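Local coordinates for separin (Saccharomyces cerevisiae, PDB 5U1T), which cleaves the Scc1 subunit of cohesin as a caspase-like cysteine protease at the onset of anaphase, and is held inactive by securin for most of the cell cycle, at residues Q945-E948 / F952-M955; F956-G961 / V1314-L1319; T1049-S1054 / H1160-L1165. All coordinates share one frame; numbering follows the deposited sequence.

Contact 1. Residues Q945-E948 / F952-M955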
loop_
_atom_site.group_PDB
_atom_site.type_symbol
_atom_site.label_atom_id
_atom_site.label_comp_id
_atom_site.label_asym_id
_atom_site.label_seq_id
_atom_site.Cartn_x
_atom_site.Cartn_y
_atom_site.Cartn_z
ATOM N N GLN A 945 -32.294 -5.572 36.350
ATOM C CA GLN A 945 -33.060 -4.945 37.433
ATOM C C GLN A 945 -34.426 -5.588 37.602
ATOM O O GLN A 945 -34.806 -5.986 38.698
ATOM C CB GLN A 945 -33.250 -3.448 37.179
ATOM C CG GLN A 945 -31.967 -2.628 37.245
ATOM C CD GLN A 945 -32.178 -1.159 36.904
ATOM O OE1 GLN A 945 -33.226 -0.762 36.394
ATOM N NE2 GLN A 945 -31.175 -0.343 37.193
ATOM N N LEU A 946 -35.169 -5.668 36.507
ATOM C CA LEU A 946 -36.493 -6.255 36.548
ATOM C C LEU A 946 -36.387 -7.667 37.085
ATOM O O LEU A 946 -37.226 -8.118 37.871
ATOM C CB LEU A 946 -37.141 -6.257 35.159
ATOM C CG LEU A 946 -37.470 -4.868 34.622
ATOM C CD1 LEU A 946 -38.326 -4.950 33.385
ATOM C CD2 LEU A 946 -38.127 -4.037 35.713
ATOM N N GLU A 947 -35.322 -8.349 36.686
ATOM C CA GLU A 947 -35.253 -9.783 36.875
ATOM C C GLU A 947 -35.057 -10.190 38.326
ATOM O O GLU A 947 -35.130 -11.375 38.642
ATOM C CB GLU A 947 -34.143 -10.375 36.017
ATOM C CG GLU A 947 -34.592 -11.597 35.269
ATOM C CD GLU A 947 -33.704 -11.918 34.092
ATOM O OE1 GLU A 947 -34.223 -12.500 33.100
ATOM O OE2 GLU A 947 -32.485 -11.593 34.152
ATOM N N GLU A 948 -34.821 -9.228 39.213
ATOM C CA GLU A 948 -34.648 -9.576 40.612
ATOM C C GLU A 948 -35.909 -9.261 41.384
ATOM O O GLU A 948 -35.956 -9.358 42.608
ATOM C CB GLU A 948 -33.441 -8.859 41.207
ATOM C CG GLU A 948 -33.605 -7.376 41.463
ATOM C CD GLU A 948 -32.244 -6.692 41.558
ATOM O OE1 GLU A 948 -31.321 -7.119 40.819
ATOM O OE2 GLU A 948 -32.084 -5.751 42.378
ATOM N N PHE A 952 -41.390 -9.938 37.577
ATOM C CA PHE A 952 -40.831 -9.886 36.224
ATOM C C PHE A 952 -39.990 -11.122 35.877
ATOM O O PHE A 952 -40.010 -11.595 34.733
ATOM C CB PHE A 952 -40.017 -8.621 36.031
ATOM C CG PHE A 952 -40.834 -7.376 36.118
ATOM C CD1 PHE A 952 -41.511 -6.904 35.009
ATOM C CD2 PHE A 952 -40.930 -6.676 37.317
ATOM C CE1 PHE A 952 -42.271 -5.757 35.089
ATOM C CE2 PHE A 952 -41.686 -5.530 37.406
ATOM C CZ PHE A 952 -42.358 -5.070 36.292
ATOM N N LYS A 953 -39.295 -11.673 36.862
ATOM C CA LYS A 953 -38.554 -12.899 36.640
ATOM C C LYS A 953 -39.438 -14.040 36.156
ATOM O O LYS A 953 -39.049 -14.803 35.268
ATOM C CB LYS A 953 -37.848 -13.332 37.910
ATOM C CG LYS A 953 -36.732 -14.316 37.631
ATOM C CD LYS A 953 -36.945 -15.624 38.376
ATOM C CE LYS A 953 -35.679 -16.460 38.290
ATOM N NZ LYS A 953 -34.493 -15.543 38.249
ATOM N N GLY A 954 -40.621 -14.158 36.754
ATOM C CA GLY A 954 -41.579 -15.169 36.364
ATOM C C GLY A 954 -42.172 -14.881 35.003
ATOM O O GLY A 954 -42.391 -15.784 34.207
ATOM N N MET A 955 -42.359 -13.626 34.713
ATOM C CA MET A 955 -42.891 -13.242 33.453
ATOM C C MET A 955 -41.962 -13.597 32.329
ATOM O O MET A 955 -42.404 -13.946 31.276
ATOM C CB MET A 955 -43.108 -11.761 33.469
ATOM C CG MET A 955 -43.810 -11.230 32.263
ATOM S SD MET A 955 -43.945 -9.492 32.512
ATOM C CE MET A 955 -44.878 -9.086 31.083
#
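Leu946 lies against the aromatic side chain of Phe952. Its methyl CD2 sits over one face of the ring, 4.1 Å from the centroid and only 8° off the ring normal. This is a well-centred CH-pi contact. The other methyl, CD1, reaches the rim of the ring at Phe952 CD1. Nearer the backbones, Leu946 CB and Phe952 CB are 3.8 Å apart, so the side chains also meet near their roots, and they cross obliquely. Both have CG anti to the carbonyl carbon, with chi1 of -67° for Leu946 and -64° for Phe952. These torsions place the branched end of Leu946 over the ring. The carbonyl of Leu946 also leans on the phenylalanine, with its O 3.4 Å from Phe952 CB.

A second, more exposed pair flanks the first. Glu947 O lies 3.4 Å from Lys953 CB, and the aliphatic parts of the two side chains meet at CG, 4.2 Å apart. The charged ends do not pair: Glu947 OE1 and Lys953 NZ are 6.0 Å apart. The attraction between them is probably modest.

Outside the pair, Ala1015 of helix 1012-1028 touches both Leu946 and Phe952, and Phe1010 also packs on Leu946. With an alanine in place of Phe952, Leu946 CD2 would probably lose the ring face it rests on, and a gap would be likely to open beside Ala1015. Glu947 in turn touches Phe956, just beyond the short helix.

The contact joins two consecutive helices across a short turn. Residues at the C-terminal end of helix 927-946 pack against helix 950-955 just after it, with an apolar pair on the buried side and a polar pair toward solvent.

Contact 2. Residues F956-G961 / V1314-L1319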
loop_
_atom_site.group_PDB
_atom_site.type_symbol
_atom_site.label_atom_id
_atom_site.label_comp_id
_atom_site.label_asym_id
_atom_site.label_seq_id
_atom_site.Cartn_x
_atom_site.Cartn_y
_atom_site.Cartn_z
ATOM N N PHE A 956 -40.667 -13.509 32.551
ATOM C CA PHE A 956 -39.697 -13.830 31.484
ATOM C C PHE A 956 -39.592 -15.332 31.259
ATOM O O PHE A 956 -39.025 -15.772 30.262
ATOM C CB PHE A 956 -38.296 -13.265 31.782
ATOM C CG PHE A 956 -38.266 -11.772 31.959
ATOM C CD1 PHE A 956 -39.222 -10.962 31.364
ATOM C CD2 PHE A 956 -37.306 -11.179 32.746
ATOM C CE1 PHE A 956 -39.212 -9.580 31.545
ATOM C CE2 PHE A 956 -37.295 -9.791 32.938
ATOM C CZ PHE A 956 -38.249 -8.995 32.334
ATOM N N GLU A 957 -40.136 -16.106 32.187
ATOM C CA GLU A 957 -40.173 -17.554 32.078
ATOM C C GLU A 957 -41.565 -18.052 31.709
ATOM O O GLU A 957 -41.942 -19.191 32.013
ATOM C CB GLU A 957 -39.740 -18.180 33.395
ATOM C CG GLU A 957 -38.265 -17.989 33.705
ATOM C CD GLU A 957 -37.960 -18.254 35.164
ATOM O OE1 GLU A 957 -38.816 -18.905 35.828
ATOM O OE2 GLU A 957 -36.880 -17.787 35.641
ATOM N N SER A 958 -42.344 -17.185 31.078
ATOM C CA SER A 958 -43.713 -17.504 30.740
ATOM C C SER A 958 -43.932 -17.252 29.281
ATOM O O SER A 958 -43.332 -16.336 28.708
ATOM C CB SER A 958 -44.696 -16.662 31.555
ATOM O OG SER A 958 -44.966 -17.269 32.795
ATOM N N THR A 959 -44.751 -18.106 28.696
ATOM C CA THR A 959 -45.347 -17.874 27.415
ATOM C C THR A 959 -46.022 -16.545 27.424
ATOM O O THR A 959 -46.876 -16.286 28.219
ATOM C CB THR A 959 -46.376 -18.939 27.088
ATOM O OG1 THR A 959 -45.718 -20.169 26.815
ATOM C CG2 THR A 959 -47.133 -18.546 25.886
ATOM N N LEU A 960 -45.602 -15.685 26.527
ATOM C CA LEU A 960 -46.108 -14.339 26.472
ATOM C C LEU A 960 -46.710 -14.089 25.129
ATOM O O LEU A 960 -46.307 -14.657 24.147
ATOM C CB LEU A 960 -44.998 -13.347 26.692
ATOM C CG LEU A 960 -44.495 -13.154 28.098
ATOM C CD1 LEU A 960 -43.379 -12.151 28.045
ATOM C CD2 LEU A 960 -45.608 -12.637 28.960
ATOM N N GLY A 961 -47.661 -13.185 25.064
ATOM C CA GLY A 961 -48.306 -12.903 23.812
ATOM C C GLY A 961 -48.722 -11.475 23.627
ATOM O O GLY A 961 -48.650 -10.682 24.515
ATOM N N VAL A 1314 -53.755 -17.979 30.318
ATOM C CA VAL A 1314 -54.764 -16.971 30.590
ATOM C C VAL A 1314 -54.569 -16.346 31.988
ATOM O O VAL A 1314 -54.603 -15.119 32.142
ATOM C CB VAL A 1314 -56.183 -17.560 30.438
ATOM C CG1 VAL A 1314 -57.227 -16.482 30.632
ATOM C CG2 VAL A 1314 -56.327 -18.168 29.050
ATOM N N LEU A 1315 -54.343 -17.185 32.992
ATOM C CA LEU A 1315 -54.003 -16.693 34.315
ATOM C C LEU A 1315 -52.810 -15.741 34.253
ATOM O O LEU A 1315 -52.793 -14.705 34.915
ATOM C CB LEU A 1315 -53.698 -17.853 35.257
ATOM C CG LEU A 1315 -54.828 -18.832 35.547
ATOM C CD1 LEU A 1315 -54.446 -19.789 36.652
ATOM C CD2 LEU A 1315 -56.082 -18.085 35.899
ATOM N N ASP A 1316 -51.816 -16.087 33.438
ATOM C CA ASP A 1316 -50.656 -15.234 33.280
ATOM C C ASP A 1316 -51.055 -13.886 32.678
ATOM O O ASP A 1316 -50.625 -12.858 33.170
ATOM C CB ASP A 1316 -49.587 -15.912 32.432
ATOM C CG ASP A 1316 -48.682 -16.817 33.239
ATOM O OD1 ASP A 1316 -48.755 -16.809 34.480
ATOM O OD2 ASP A 1316 -47.870 -17.533 32.629
ATOM N N ILE A 1317 -51.882 -13.873 31.640
ATOM C CA ILE A 1317 -52.328 -12.606 31.066
ATOM C C ILE A 1317 -52.951 -11.716 32.133
ATOM O O ILE A 1317 -52.626 -10.531 32.235
ATOM C CB ILE A 1317 -53.365 -12.786 29.947
ATOM C CG1 ILE A 1317 -52.812 -13.654 28.805
ATOM C CG2 ILE A 1317 -53.846 -11.417 29.449
ATOM C CD1 ILE A 1317 -53.737 -13.762 27.582
ATOM N N LEU A 1318 -53.831 -12.282 32.943
ATOM C CA LEU A 1318 -54.467 -11.511 33.993
ATOM C C LEU A 1318 -53.470 -11.092 35.060
ATOM O O LEU A 1318 -53.547 -9.983 35.572
ATOM C CB LEU A 1318 -55.605 -12.313 34.619
ATOM C CG LEU A 1318 -56.587 -12.851 33.585
ATOM C CD1 LEU A 1318 -57.600 -13.773 34.251
ATOM C CD2 LEU A 1318 -57.265 -11.698 32.864
ATOM N N LEU A 1319 -52.535 -11.974 35.394
ATOM C CA LEU A 1319 -51.531 -11.672 36.418
ATOM C C LEU A 1319 -50.634 -10.470 36.071
ATOM O O LEU A 1319 -50.431 -9.586 36.914
ATOM C CB LEU A 1319 -50.651 -12.899 36.688
ATOM C CG LEU A 1319 -49.454 -12.665 37.614
ATOM C CD1 LEU A 1319 -49.927 -12.026 38.904
ATOM C CD2 LEU A 1319 -48.679 -13.951 37.894
#
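Ser958 OG gives a hydrogen bond to Asp1316 OD2, 2.9 Å long, and this bond carries the contact. The hydroxyl does not lie in the plane of the carboxylate. It meets OD2 from above, 48° out of that plane. The serine CB follows behind its hydroxyl and comes to 3.5 Å from Asp1316 OD2. The second carboxylate oxygen, OD1, stays 4.2 Å from Ser958 OG, so the serine uses one oxygen of the pair.

Each side chain points its CB toward the other segment. In Asp1316, CG is anti to the carbonyl carbon (chi1 -85°), which carries the carboxylate off the helix to meet the serine. The backbones themselves stay apart, and their nearest CA atoms, those of Ser958 and Asp1316, are 7.7 Å from each other.

Gly954 O, at the end of the preceding short helix, is a second, weak acceptor that competes for the same hydroxyl proton. On the helix side, Phe1320 touches Ser958 and Leu960, and Phe1313 touches Thr959.

The contact joins the loop leading into strand 960-962 to one face of helix 1303-1320. It buries little surface, 76 Å² in all. Its chemistry is that of a single hydroxyl-to-carboxylate bond near the surface, in which a neutral donor probably offsets only part of the aspartate's negative charge.

Contact 3. Residues T1049-S1054 / H1160-L1165; sequences TLTILS and HLRLPL
Helix 1036-1054 packs here against strand 1157-1163 of a mixed beta-sheet, and within 1049-1054, Thr1051 is the residue that meets the strand segment. It faces two strand residues, His1160 and Arg1162, which lie on the same side of the strand because they are two positions apart. The methyl CG2 of Thr1051 touches the aliphatic part of the arginine, 3.9 Å from Arg1162 CD. The hydroxyl OG1 lies at the edge of the histidine ring, near its plane, 3.9 Å from His1160 CD2. The Thr1051 and His1160 side chains cross at about a right angle.

Thr1051 CG2 is anti to the backbone N, while OG1 stands beside that N (chi1 -59°). From there OG1 hydrogen-bonds to Ser1047 O, one turn back in the helix. Its approach to the histidine edge, by contrast, is at van der Waals distance.

The strand itself is held by its sheet neighbours. Strand 1157-1163 runs antiparallel between strands 960-962 and 1146-1152, with backbone bonds from Arg1162 to Leu960 and from Leu1161 to Leu1148. His1160 ND1 hydrogen-bonds with Ser1149 OG on the adjoining strand, which helps to fix the ring's rotation. Leu1161 points the opposite way, away from the helix.

The arginine chain bends at chi3 (128°), and the edge of its guanidinium turns toward Thr1051 OG1. Its NE is 4.1 Å from that oxygen, while NH2 makes a weak hydrogen bond with Ser1047 OG. All three touching residues are buried, and Leu960 also packs on Thr1051 from the neighbouring strand.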
loop_
_atom_site.group_PDB
_atom_site.type_symbol
_atom_site.label_atom_id
_atom_site.label_comp_id
_atom_site.label_asym_id
_atom_site.label_seq_id
_atom_site.Cartn_x
_atom_site.Cartn_y
_atom_site.Cartn_z
ATOM N N THR A 1049 -39.465 -5.902 23.896
ATOM C CA THR A 1049 -39.838 -4.743 24.686
ATOM C C THR A 1049 -41.329 -4.428 24.529
ATOM O O THR A 1049 -42.009 -4.098 25.497
ATOM C CB THR A 1049 -38.977 -3.514 24.310
ATOM O OG1 THR A 1049 -37.602 -3.838 24.515
ATOM C CG2 THR A 1049 -39.337 -2.285 25.163
ATOM N N LEU A 1050 -41.836 -4.551 23.310
ATOM C CA LEU A 1050 -43.250 -4.309 23.044
ATOM C C LEU A 1050 -44.109 -5.342 23.765
ATOM O O LEU A 1050 -45.141 -5.021 24.354
ATOM C CB LEU A 1050 -43.530 -4.350 21.549
ATOM C CG LEU A 1050 -44.964 -3.940 21.251
ATOM C CD1 LEU A 1050 -45.196 -2.511 21.705
ATOM C CD2 LEU A 1050 -45.316 -4.133 19.785
ATOM N N THR A 1051 -43.659 -6.587 23.724
ATOM C CA THR A 1051 -44.364 -7.681 24.353
ATOM C C THR A 1051 -44.431 -7.499 25.867
ATOM O O THR A 1051 -45.511 -7.599 26.442
ATOM C CB THR A 1051 -43.709 -9.014 24.001
ATOM O OG1 THR A 1051 -43.729 -9.176 22.581
ATOM C CG2 THR A 1051 -44.446 -10.165 24.641
ATOM N N ILE A 1052 -43.300 -7.224 26.514
ATOM C CA ILE A 1052 -43.333 -6.952 27.953
ATOM C C ILE A 1052 -44.246 -5.782 28.264
ATOM O O ILE A 1052 -45.087 -5.864 29.148
ATOM C CB ILE A 1052 -41.975 -6.621 28.545
ATOM C CG1 ILE A 1052 -40.913 -7.627 28.100
ATOM C CG2 ILE A 1052 -42.088 -6.561 30.051
ATOM C CD1 ILE A 1052 -41.170 -9.001 28.559
ATOM N N LEU A 1053 -44.086 -4.695 27.526
ATOM C CA LEU A 1053 -44.889 -3.505 27.770
ATOM C C LEU A 1053 -46.397 -3.759 27.712
ATOM O O LEU A 1053 -47.138 -3.283 28.571
ATOM C CB LEU A 1053 -44.517 -2.410 26.776
ATOM C CG LEU A 1053 -43.731 -1.289 27.426
ATOM C CD1 LEU A 1053 -43.122 -0.408 26.357
ATOM C CD2 LEU A 1053 -44.636 -0.485 28.315
ATOM N N SER A 1054 -46.834 -4.501 26.702
ATOM C CA SER A 1054 -48.254 -4.691 26.440
ATOM C C SER A 1054 -48.911 -5.646 27.424
ATOM O O SER A 1054 -50.114 -5.581 27.638
ATOM C CB SER A 1054 -48.451 -5.219 25.047
ATOM O OG SER A 1054 -47.599 -6.332 24.910
ATOM N N HIS A 1160 -48.855 -12.785 18.003
ATOM C CA HIS A 1160 -47.459 -13.175 18.119
ATOM C C HIS A 1160 -47.268 -13.751 19.500
ATOM O O HIS A 1160 -47.936 -13.309 20.408
ATOM C CB HIS A 1160 -46.564 -11.955 17.880
ATOM C CG HIS A 1160 -45.206 -12.053 18.504
ATOM N ND1 HIS A 1160 -44.188 -12.809 17.966
ATOM C CD2 HIS A 1160 -44.694 -11.476 19.618
ATOM C CE1 HIS A 1160 -43.111 -12.699 18.723
ATOM N NE2 HIS A 1160 -43.390 -11.897 19.732
ATOM N N LEU A 1161 -46.405 -14.742 19.689
ATOM C CA LEU A 1161 -46.138 -15.151 21.062
ATOM C C LEU A 1161 -44.725 -15.659 21.322
ATOM O O LEU A 1161 -44.088 -16.200 20.436
ATOM C CB LEU A 1161 -47.168 -16.195 21.513
ATOM C CG LEU A 1161 -47.605 -17.383 20.674
ATOM C CD1 LEU A 1161 -46.421 -18.304 20.509
ATOM C CD2 LEU A 1161 -48.757 -18.100 21.351
ATOM N N ARG A 1162 -44.232 -15.471 22.545
ATOM C CA ARG A 1162 -42.846 -15.813 22.869
ATOM C C ARG A 1162 -42.805 -17.047 23.744
ATOM O O ARG A 1162 -43.402 -17.081 24.812
ATOM C CB ARG A 1162 -42.139 -14.644 23.561
ATOM C CG ARG A 1162 -42.208 -13.358 22.779
ATOM C CD ARG A 1162 -41.348 -12.267 23.394
ATOM N NE ARG A 1162 -40.457 -11.673 22.394
ATOM C CZ ARG A 1162 -39.155 -11.954 22.313
ATOM N NH1 ARG A 1162 -38.617 -12.808 23.189
ATOM N NH2 ARG A 1162 -38.391 -11.388 21.360
ATOM N N LEU A 1163 -42.101 -18.070 23.278
ATOM C CA LEU A 1163 -42.024 -19.344 23.991
ATOM C C LEU A 1163 -40.637 -19.531 24.578
ATOM O O LEU A 1163 -39.655 -19.544 23.843
ATOM C CB LEU A 1163 -42.367 -20.502 23.054
ATOM C CG LEU A 1163 -43.613 -20.281 22.190
ATOM C CD1 LEU A 1163 -43.769 -21.366 21.150
ATOM C CD2 LEU A 1163 -44.834 -20.214 23.075
ATOM N N PRO A 1164 -40.551 -19.655 25.901
ATOM C CA PRO A 1164 -39.296 -19.709 26.660
ATOM C C PRO A 1164 -38.445 -20.981 26.491
ATOM O O PRO A 1164 -37.199 -20.864 26.388
ATOM C CB PRO A 1164 -39.772 -19.595 28.107
ATOM C CG PRO A 1164 -41.072 -18.899 28.012
ATOM C CD PRO A 1164 -41.709 -19.416 26.774
ATOM N N LEU A 1165 -39.085 -22.154 26.477
ATOM C CA LEU A 1165 -38.393 -23.455 26.344
ATOM C C LEU A 1165 -37.707 -23.872 27.656
ATOM O O LEU A 1165 -38.327 -24.527 28.516
ATOM C CB LEU A 1165 -37.354 -23.450 25.191
ATOM C CG LEU A 1165 -37.656 -22.783 23.833
ATOM C CD1 LEU A 1165 -36.672 -23.220 22.764
ATOM C CD2 LEU A 1165 -39.086 -23.014 23.364
#

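In the fold
From the N terminus, contact 1 comes first. It closes a tight turn between helices 927-946 and 950-955. The chain then enters the loop before strand 960-962, where contact 2 opens. Contact 2 closes only at helix 1303-1320, a loop of 352 residues. Contact 3 is nested inside that loop and joins helix 1036-1054 to strand 1157-1163. None of the three cross. Contacts 2 and 3 meet in one sheet, where strands 960-962 and 1157-1163 are antiparallel neighbours; their centres are about 9 Å apart. Phe956, in the first segment of contact 2, packs its ring on Leu946 and on Ile1052, so segments of all three contacts meet there.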